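Local structure of Tlr1789 protein (Thermosynechococcus elongatus, 2X8X) at residues A[157-162]-A[228-233]; A[8-13]-A[27-32]. The protein is the cyanobacterial Omp85, an outer-membrane protein that probably inserts or transports polypeptides there, and this chain is its N-terminal domain of POTRA modules. All coordinates share one frame; numbering follows the deposited sequence.

Contact 1: A[157-162]-A[228-233]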
ATOM      1  N   VAL A 157       7.009  -6.339  25.045  1.00 22.82           N
ATOM      2  CA  VAL A 157       6.777  -7.783  25.092  1.00 23.01           C
ATOM      3  C   VAL A 157       6.318  -8.083  26.509  1.00 23.54           C
ATOM      4  O   VAL A 157       7.024  -7.745  27.468  1.00 22.44           O
ATOM      5  CB  VAL A 157       8.055  -8.613  24.769  1.00 22.88           C
ATOM      6  CG1 VAL A 157       7.790 -10.156  24.862  1.00 25.04           C
ATOM      7  CG2 VAL A 157       8.596  -8.219  23.414  1.00 24.85           C
ATOM      8  N   THR A 158       5.166  -8.782  26.604  1.00 22.20           N
ATOM      9  CA  THR A 158       4.415  -8.989  27.849  1.00 22.29           C
ATOM     10  C   THR A 158       4.326 -10.484  28.055  1.00 20.91           C
ATOM     11  O   THR A 158       3.868 -11.185  27.137  1.00 19.89           O
ATOM     12  CB  THR A 158       2.917  -8.492  27.688  1.00 23.33           C
ATOM     13  OG1 THR A 158       2.907  -7.146  27.151  1.00 25.89           O
ATOM     14  CG2 THR A 158       2.066  -8.613  29.052  1.00 20.25           C
ATOM     15  N   TYR A 159       4.752 -10.971  29.227  1.00 20.47           N
ATOM     16  CA  TYR A 159       4.532 -12.371  29.602  1.00 20.03           C
ATOM     17  C   TYR A 159       3.236 -12.542  30.399  1.00 21.44           C
ATOM     18  O   TYR A 159       3.004 -11.826  31.357  1.00 21.41           O
ATOM     19  CB  TYR A 159       5.697 -12.971  30.438  1.00 20.68           C
ATOM     20  CG  TYR A 159       7.064 -12.695  29.896  1.00 21.74           C
ATOM     21  CD1 TYR A 159       7.316 -12.715  28.512  1.00 19.14           C
ATOM     22  CD2 TYR A 159       8.120 -12.379  30.773  1.00 21.65           C
ATOM     23  CE1 TYR A 159       8.571 -12.384  28.004  1.00 20.38           C
ATOM     24  CE2 TYR A 159       9.376 -12.083  30.291  1.00 20.06           C
ATOM     25  CZ  TYR A 159       9.601 -12.079  28.910  1.00 21.62           C
ATOM     26  OH  TYR A 159      10.851 -11.800  28.436  1.00 27.60           O
ATOM     27  N   ARG A 160       2.380 -13.489  30.015  1.00 18.98           N
ATOM     28  CA  ARG A 160       1.222 -13.770  30.857  1.00 19.87           C
ATOM     29  C   ARG A 160       1.266 -15.264  31.267  1.00 19.09           C
ATOM     30  O   ARG A 160       1.257 -16.171  30.391  1.00 19.06           O
ATOM     31  CB  ARG A 160      -0.067 -13.447  30.088  1.00 19.89           C
ATOM     32  CG  ARG A 160      -0.197 -12.005  29.662  1.00 21.67           C
ATOM     33  CD  ARG A 160      -1.526 -11.797  28.958  1.00 24.63           C
ATOM     34  NE  ARG A 160      -1.579 -10.361  28.655  1.00 26.24           N
ATOM     35  CZ  ARG A 160      -2.304  -9.824  27.693  1.00 26.52           C
ATOM     36  NH1 ARG A 160      -3.079 -10.578  26.933  1.00 27.23           N
ATOM     37  NH2 ARG A 160      -2.240  -8.528  27.480  1.00 30.57           N
ATOM     38  N   PHE A 161       1.405 -15.522  32.553  1.00 19.34           N
ATOM     39  CA  PHE A 161       1.447 -16.891  33.043  1.00 19.15           C
ATOM     40  C   PHE A 161       0.062 -17.459  33.317  1.00 20.71           C
ATOM     41  O   PHE A 161      -0.783 -16.791  33.893  1.00 19.60           O
ATOM     42  CB  PHE A 161       2.428 -16.988  34.218  1.00 18.64           C
ATOM     43  CG  PHE A 161       3.866 -16.632  33.811  1.00 18.54           C
ATOM     44  CD1 PHE A 161       4.271 -15.303  33.733  1.00 20.68           C
ATOM     45  CD2 PHE A 161       4.785 -17.634  33.478  1.00 21.24           C
ATOM     46  CE1 PHE A 161       5.600 -14.941  33.333  1.00 21.82           C
ATOM     47  CE2 PHE A 161       6.125 -17.306  33.092  1.00 18.75           C
ATOM     48  CZ  PHE A 161       6.515 -15.967  33.005  1.00 20.75           C
ATOM     49  N   LEU A 162      -0.187 -18.699  32.900  1.00 21.56           N
ATOM     50  CA  LEU A 162      -1.548 -19.238  32.944  1.00 23.28           C
ATOM     51  C   LEU A 162      -1.507 -20.635  33.459  1.00 25.97           C
ATOM     52  O   LEU A 162      -0.545 -21.345  33.147  1.00 26.58           O
ATOM     53  CB  LEU A 162      -2.173 -19.270  31.546  1.00 23.23           C
ATOM     54  CG  LEU A 162      -2.129 -18.025  30.656  1.00 23.76           C
ATOM     55  CD1 LEU A 162      -2.651 -18.383  29.248  1.00 22.98           C
ATOM     56  CD2 LEU A 162      -2.870 -16.779  31.219  1.00 20.56           C
ATOM     57  N   LEU A 228       3.258 -13.239  25.183  1.00 23.01           N
ATOM     58  CA  LEU A 228       3.578 -14.665  25.310  1.00 22.32           C
ATOM     59  C   LEU A 228       2.667 -15.239  26.404  1.00 22.96           C
ATOM     60  O   LEU A 228       2.738 -14.816  27.549  1.00 22.83           O
ATOM     61  CB  LEU A 228       5.035 -14.854  25.692  1.00 21.08           C
ATOM     62  CG  LEU A 228       6.181 -14.460  24.757  1.00 24.92           C
ATOM     63  CD1 LEU A 228       7.481 -15.094  25.266  1.00 24.70           C
ATOM     64  CD2 LEU A 228       5.843 -14.871  23.301  1.00 28.75           C
ATOM     65  N   ASN A 229       1.801 -16.206  26.054  1.00 22.52           N
ATOM     66  CA  ASN A 229       0.905 -16.827  26.984  1.00 21.68           C
ATOM     67  C   ASN A 229       1.598 -18.129  27.332  1.00 22.86           C
ATOM     68  O   ASN A 229       1.776 -19.015  26.445  1.00 21.12           O
ATOM     69  CB  ASN A 229      -0.431 -17.105  26.301  1.00 22.49           C
ATOM     70  CG  ASN A 229      -1.247 -15.817  26.082  1.00 22.62           C
ATOM     71  OD1 ASN A 229      -1.536 -15.146  27.021  1.00 23.08           O
ATOM     72  ND2 ASN A 229      -1.512 -15.450  24.833  1.00 24.89           N
ATOM     73  N   ILE A 230       1.981 -18.242  28.600  1.00 21.34           N
ATOM     74  CA  ILE A 230       2.909 -19.270  28.999  1.00 22.53           C
ATOM     75  C   ILE A 230       2.329 -20.114  30.067  1.00 21.47           C
ATOM     76  O   ILE A 230       1.875 -19.565  31.055  1.00 20.75           O
ATOM     77  CB  ILE A 230       4.220 -18.621  29.562  1.00 21.71           C
ATOM     78  CG1 ILE A 230       4.943 -17.795  28.485  1.00 23.87           C
ATOM     79  CG2 ILE A 230       5.174 -19.707  30.085  1.00 22.65           C
ATOM     80  CD1 ILE A 230       6.091 -16.935  29.119  1.00 19.45           C
ATOM     81  N   LYS A 231       2.353 -21.445  29.873  1.00 22.50           N
ATOM     82  CA  LYS A 231       1.987 -22.416  30.901  1.00 23.58           C
ATOM     83  C   LYS A 231       3.241 -23.167  31.332  1.00 24.44           C
ATOM     84  O   LYS A 231       3.795 -23.921  30.540  1.00 24.40           O
ATOM     85  CB  LYS A 231       0.881 -23.368  30.403  1.00 25.20           C
ATOM     86  CG  LYS A 231      -0.418 -22.665  29.909  1.00 26.91           C
ATOM     87  CD  LYS A 231      -1.570 -23.587  29.458  1.00 33.39           C
ATOM     88  CE  LYS A 231      -2.411 -22.795  28.408  1.00 37.77           C
ATOM     89  NZ  LYS A 231      -3.816 -23.223  28.166  1.00 37.97           N
ATOM     90  N   GLU A 232       3.702 -22.910  32.567  1.00 25.53           N
ATOM     91  CA  GLU A 232       4.900 -23.513  33.166  1.00 27.87           C
ATOM     92  C   GLU A 232       4.577 -24.917  33.657  1.00 29.72           C
ATOM     93  O   GLU A 232       3.428 -25.183  33.998  1.00 29.57           O
ATOM     94  CB  GLU A 232       5.406 -22.687  34.350  1.00 27.27           C
ATOM     95  CG  GLU A 232       5.897 -21.286  33.949  1.00 28.62           C
ATOM     96  CD  GLU A 232       6.521 -20.519  35.112  1.00 30.71           C
ATOM     97  OE1 GLU A 232       5.806 -19.734  35.774  1.00 29.75           O
ATOM     98  OE2 GLU A 232       7.731 -20.710  35.362  1.00 32.30           O
ATOM     99  N   ARG A 233       5.564 -25.807  33.660  1.00 32.20           N
ATOM    100  CA  ARG A 233       5.381 -27.205  34.176  1.00 36.06           C
ATOM    101  C   ARG A 233       5.286 -27.076  35.666  1.00 38.80           C
ATOM    102  O   ARG A 233       6.149 -26.429  36.253  1.00 39.51           O
ATOM    103  CB  ARG A 233       6.645 -28.044  33.971  1.00 34.67           C
ATOM    104  CG  ARG A 233       6.936 -28.530  32.626  1.00 34.10           C
ATOM    105  CD  ARG A 233       8.415 -28.948  32.537  1.00 34.21           C
ATOM    106  NE  ARG A 233       8.777 -30.032  33.432  1.00 36.01           N
ATOM    107  CZ  ARG A 233       9.980 -30.228  33.972  1.00 34.85           C
ATOM    108  NH1 ARG A 233      11.007 -29.430  33.730  1.00 31.51           N
ATOM    109  NH2 ARG A 233      10.152 -31.263  34.760  1.00 33.32           N
TER
HETATM  110  O   HOH W   1       2.063 -21.144  34.201  1.00 25.81           O
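Tyr159 pairs with Leu228, Arg160 with Asn229 and Phe161 with Ile230, as strands 154-161 and 224-232 run parallel in the mixed sheet of the chain's last POTRA module. Strand 224-232 is the middle one of three, and 154-161 is an outer one.

Four backbone hydrogen bonds join the segments. Leu228 N gives to Thr158 O at 2.9 Å, and Arg160 N to Leu228 O at 2.8 Å. Ile230 N gives to Arg160 O. The last, Leu162 N to Ile230 O, is more bent, with 146° at the hydrogen. Past it a water donates to Leu162 O and accepts from Glu232 N.

The apolar contacts lie on the face of Tyr159, Phe161, Leu228 and Ile230. Tyr159 and Leu228 point the same way, with CE1 of the ring 4.0 Å from Leu228 CD1. A Phe161 chi1 of -62° sets its ring beside Ile230, whose CG2 lies 4.0 Å from Phe161 CE2. Helix 175-179 packs on this face, and Ile178 touches the side chains of both Tyr159 and Phe161.

On the other face the extended Arg160 chain runs beside Asn229 and ends in a salt bridge to Glu216. Leu162 CD1 lies 3.9 Å from Asn229 CB.

Glu232 lies on the Phe161 side, where the backbone N atoms of Arg172 and Thr173 hold its carboxylate. Its plane is turned 57° from the Phe161 ring, and OE1 comes within 3.3 Å of Phe161 CD2.

Contact 2: A[8-13]-A[27-32]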
ATOM      1  N   ALA A   8     -18.850  16.351 -34.955  1.00 27.80           N
ATOM      2  CA  ALA A   8     -17.977  16.842 -36.053  1.00 26.85           C
ATOM      3  C   ALA A   8     -16.466  16.793 -35.783  1.00 27.17           C
ATOM      4  O   ALA A   8     -15.672  16.570 -36.718  1.00 26.46           O
ATOM      5  CB  ALA A   8     -18.365  18.248 -36.467  1.00 26.99           C
ATOM      6  N   GLU A   9     -16.047  17.056 -34.531  1.00 26.71           N
ATOM      7  CA  GLU A   9     -14.618  16.962 -34.167  1.00 26.86           C
ATOM      8  C   GLU A   9     -14.480  16.545 -32.725  1.00 26.50           C
ATOM      9  O   GLU A   9     -15.367  16.758 -31.883  1.00 24.68           O
ATOM     10  CB  GLU A   9     -13.772  18.240 -34.483  1.00 27.57           C
ATOM     11  CG  GLU A   9     -14.043  19.480 -33.620  1.00 31.64           C
ATOM     12  CD  GLU A   9     -13.416  20.826 -34.177  1.00 38.59           C
ATOM     13  OE1 GLU A   9     -12.189  21.023 -33.985  1.00 38.68           O
ATOM     14  OE2 GLU A   9     -14.140  21.688 -34.787  1.00 41.62           O
ATOM     15  N   VAL A  10     -13.338  15.932 -32.482  1.00 26.39           N
ATOM     16  CA  VAL A  10     -12.992  15.488 -31.150  1.00 26.57           C
ATOM     17  C   VAL A  10     -11.641  16.133 -30.904  1.00 27.91           C
ATOM     18  O   VAL A  10     -10.736  16.039 -31.740  1.00 28.31           O
ATOM     19  CB  VAL A  10     -12.968  13.922 -31.062  1.00 25.89           C
ATOM     20  CG1 VAL A  10     -12.571  13.444 -29.630  1.00 23.39           C
ATOM     21  CG2 VAL A  10     -14.331  13.368 -31.396  1.00 21.30           C
ATOM     22  N   VAL A  11     -11.527  16.869 -29.798  1.00 29.08           N
ATOM     23  CA  VAL A  11     -10.207  17.347 -29.393  1.00 30.00           C
ATOM     24  C   VAL A  11      -9.854  16.856 -27.977  1.00 30.06           C
ATOM     25  O   VAL A  11     -10.718  16.674 -27.109  1.00 30.16           O
ATOM     26  CB  VAL A  11     -10.070  18.906 -29.571  1.00 30.63           C
ATOM     27  CG1 VAL A  11     -11.308  19.620 -28.971  1.00 33.75           C
ATOM     28  CG2 VAL A  11      -8.715  19.451 -28.995  1.00 28.93           C
ATOM     29  N   VAL A  12      -8.576  16.594 -27.769  1.00 31.01           N
ATOM     30  CA  VAL A  12      -8.078  16.294 -26.417  1.00 31.92           C
ATOM     31  C   VAL A  12      -7.251  17.486 -25.919  1.00 32.60           C
ATOM     32  O   VAL A  12      -6.309  17.892 -26.604  1.00 32.85           O
ATOM     33  CB  VAL A  12      -7.233  15.001 -26.457  1.00 32.83           C
ATOM     34  CG1 VAL A  12      -6.449  14.795 -25.142  1.00 33.49           C
ATOM     35  CG2 VAL A  12      -8.119  13.803 -26.764  1.00 30.15           C
ATOM     36  N   GLU A  13      -7.620  18.067 -24.766  1.00 33.43           N
ATOM     37  CA  GLU A  13      -6.853  19.162 -24.148  1.00 34.60           C
ATOM     38  C   GLU A  13      -6.215  18.772 -22.819  1.00 34.27           C
ATOM     39  O   GLU A  13      -6.884  18.214 -21.950  1.00 33.57           O
ATOM     40  CB  GLU A  13      -7.751  20.353 -23.829  1.00 34.51           C
ATOM     41  CG  GLU A  13      -8.230  21.130 -25.031  1.00 38.34           C
ATOM     42  CD  GLU A  13      -8.895  22.426 -24.590  1.00 43.14           C
ATOM     43  OE1 GLU A  13      -8.840  22.702 -23.342  1.00 43.07           O
ATOM     44  OE2 GLU A  13      -9.470  23.132 -25.479  1.00 43.20           O
ATOM     45  N   ILE A  27     -10.995   6.079 -26.242  1.00 28.08           N
ATOM     46  CA  ILE A  27     -12.385   6.573 -26.341  1.00 29.48           C
ATOM     47  C   ILE A  27     -13.055   5.965 -27.575  1.00 30.93           C
ATOM     48  O   ILE A  27     -12.366   5.493 -28.492  1.00 31.75           O
ATOM     49  CB  ILE A  27     -12.465   8.123 -26.418  1.00 28.49           C
ATOM     50  CG1 ILE A  27     -11.888   8.602 -27.760  1.00 27.45           C
ATOM     51  CG2 ILE A  27     -11.842   8.753 -25.092  1.00 25.93           C
ATOM     52  CD1 ILE A  27     -11.591  10.113 -27.914  1.00 30.75           C
ATOM     53  N   SER A  28     -14.380   5.946 -27.602  1.00 30.91           N
ATOM     54  CA  SER A  28     -15.022   5.442 -28.789  1.00 32.43           C
ATOM     55  C   SER A  28     -15.568   6.586 -29.628  1.00 31.98           C
ATOM     56  O   SER A  28     -15.908   6.375 -30.773  1.00 32.48           O
ATOM     57  CB  SER A  28     -16.118   4.423 -28.435  1.00 33.07           C
ATOM     58  OG  SER A  28     -17.077   5.059 -27.571  1.00 38.73           O
ATOM     59  N   THR A  29     -15.686   7.783 -29.050  1.00 31.49           N
ATOM     60  CA  THR A  29     -16.261   8.919 -29.772  1.00 31.55           C
ATOM     61  C   THR A  29     -15.246   9.455 -30.792  1.00 31.13           C
ATOM     62  O   THR A  29     -14.086   9.796 -30.449  1.00 32.41           O
ATOM     63  CB  THR A  29     -16.800  10.032 -28.812  1.00 31.88           C
ATOM     64  OG1 THR A  29     -17.693   9.447 -27.830  1.00 33.18           O
ATOM     65  CG2 THR A  29     -17.565  11.072 -29.624  1.00 32.29           C
ATOM     66  N   ARG A  30     -15.693   9.468 -32.046  1.00 30.20           N
ATOM     67  CA  ARG A  30     -14.952   9.922 -33.225  1.00 29.60           C
ATOM     68  C   ARG A  30     -15.753  11.014 -33.959  1.00 26.92           C
ATOM     69  O   ARG A  30     -16.959  11.112 -33.789  1.00 24.33           O
ATOM     70  CB  ARG A  30     -14.732   8.764 -34.244  1.00 30.53           C
ATOM     71  CG  ARG A  30     -14.149   7.411 -33.700  1.00 35.25           C
ATOM     72  CD  ARG A  30     -12.654   7.520 -33.368  1.00 39.76           C
ATOM     73  NE  ARG A  30     -12.171   6.400 -32.537  1.00 44.71           N
ATOM     74  CZ  ARG A  30     -11.247   6.497 -31.565  1.00 46.29           C
ATOM     75  NH1 ARG A  30     -10.687   7.689 -31.260  1.00 42.22           N
ATOM     76  NH2 ARG A  30     -10.893   5.388 -30.878  1.00 47.61           N
ATOM     77  N   PRO A  31     -15.056  11.824 -34.787  1.00 26.92           N
ATOM     78  CA  PRO A  31     -15.741  12.686 -35.766  1.00 26.85           C
ATOM     79  C   PRO A  31     -16.520  11.769 -36.694  1.00 26.52           C
ATOM     80  O   PRO A  31     -15.967  10.770 -37.181  1.00 25.65           O
ATOM     81  CB  PRO A  31     -14.584  13.362 -36.539  1.00 26.92           C
ATOM     82  CG  PRO A  31     -13.325  13.120 -35.670  1.00 28.02           C
ATOM     83  CD  PRO A  31     -13.586  11.821 -34.992  1.00 27.46           C
ATOM     84  N   GLY A  32     -17.799  12.075 -36.881  1.00 26.25           N
ATOM     85  CA  GLY A  32     -18.668  11.294 -37.761  1.00 27.15           C
ATOM     86  C   GLY A  32     -19.533  10.279 -37.032  1.00 27.55           C
ATOM     87  O   GLY A  32     -20.397   9.637 -37.661  1.00 28.16           O
TER
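A chi1 of 179° swings Val10 CG1 to the far side from its backbone N, and a chi1 of 68° tucks Ile27 CG1 in between N and C. With these torsions the two side chains reach toward each other tip to tip, and Val10 CG1 meets Ile27 CD1 at 3.9 Å. The other Val10 branch packs on the backbone of the loop. CG2 lies 3.7 Å from Thr29 O and 3.8 Å from Arg30 C. It also touches the proline ring, 4.0 Å from Pro31 CD. One valine therefore spans the loop from Ile27 to Pro31.

At Ala8 the contact is made by the backbone. This residue, where the chain turns a corner, puts its O 3.4 Å from Pro31 CB. The contact is made by van der Waals packing, and the segments share no hydrogen bond. Thr29 O is buried here and has no polar partner in the model.

The loop takes its polar ties from elsewhere. Thr29 OG1 and Ser28 N both bond to the Asp43 carboxylate, through OD2 and OD1 respectively. Arg30 NH1 bonds to Tyr24 O, and the Tyr24 hydroxyl is hydrogen-bonded to Val10 O.

This is the first POTRA module of the chain. The loop follows helix 17-26 and leads to strand 34-35, while strand 5-13 pairs in parallel with 66-75. Ile27 also packs on Phe71 of that strand and on Ile47 of helix 37-48.

How the contacts relate
Contacts 1 and 2 belong to different POTRA modules, contact 2 to the first of the chain and contact 1 to the last. Their centres are about 70 Å apart and their nearest atoms about 55 Å, on opposite sides of the chain's centre, with the middle module between them. They follow in series along the sequence, contact 2 first. Neither touches the other, and each lies within its own module. One is a strand pairing, the other a strand-to-loop packing. In both modules the first strand, 154-161 or 5-13, pairs in parallel with the last, 224-232 or 66-75. Contact 1 is that pairing, and contact 2 lies beside it.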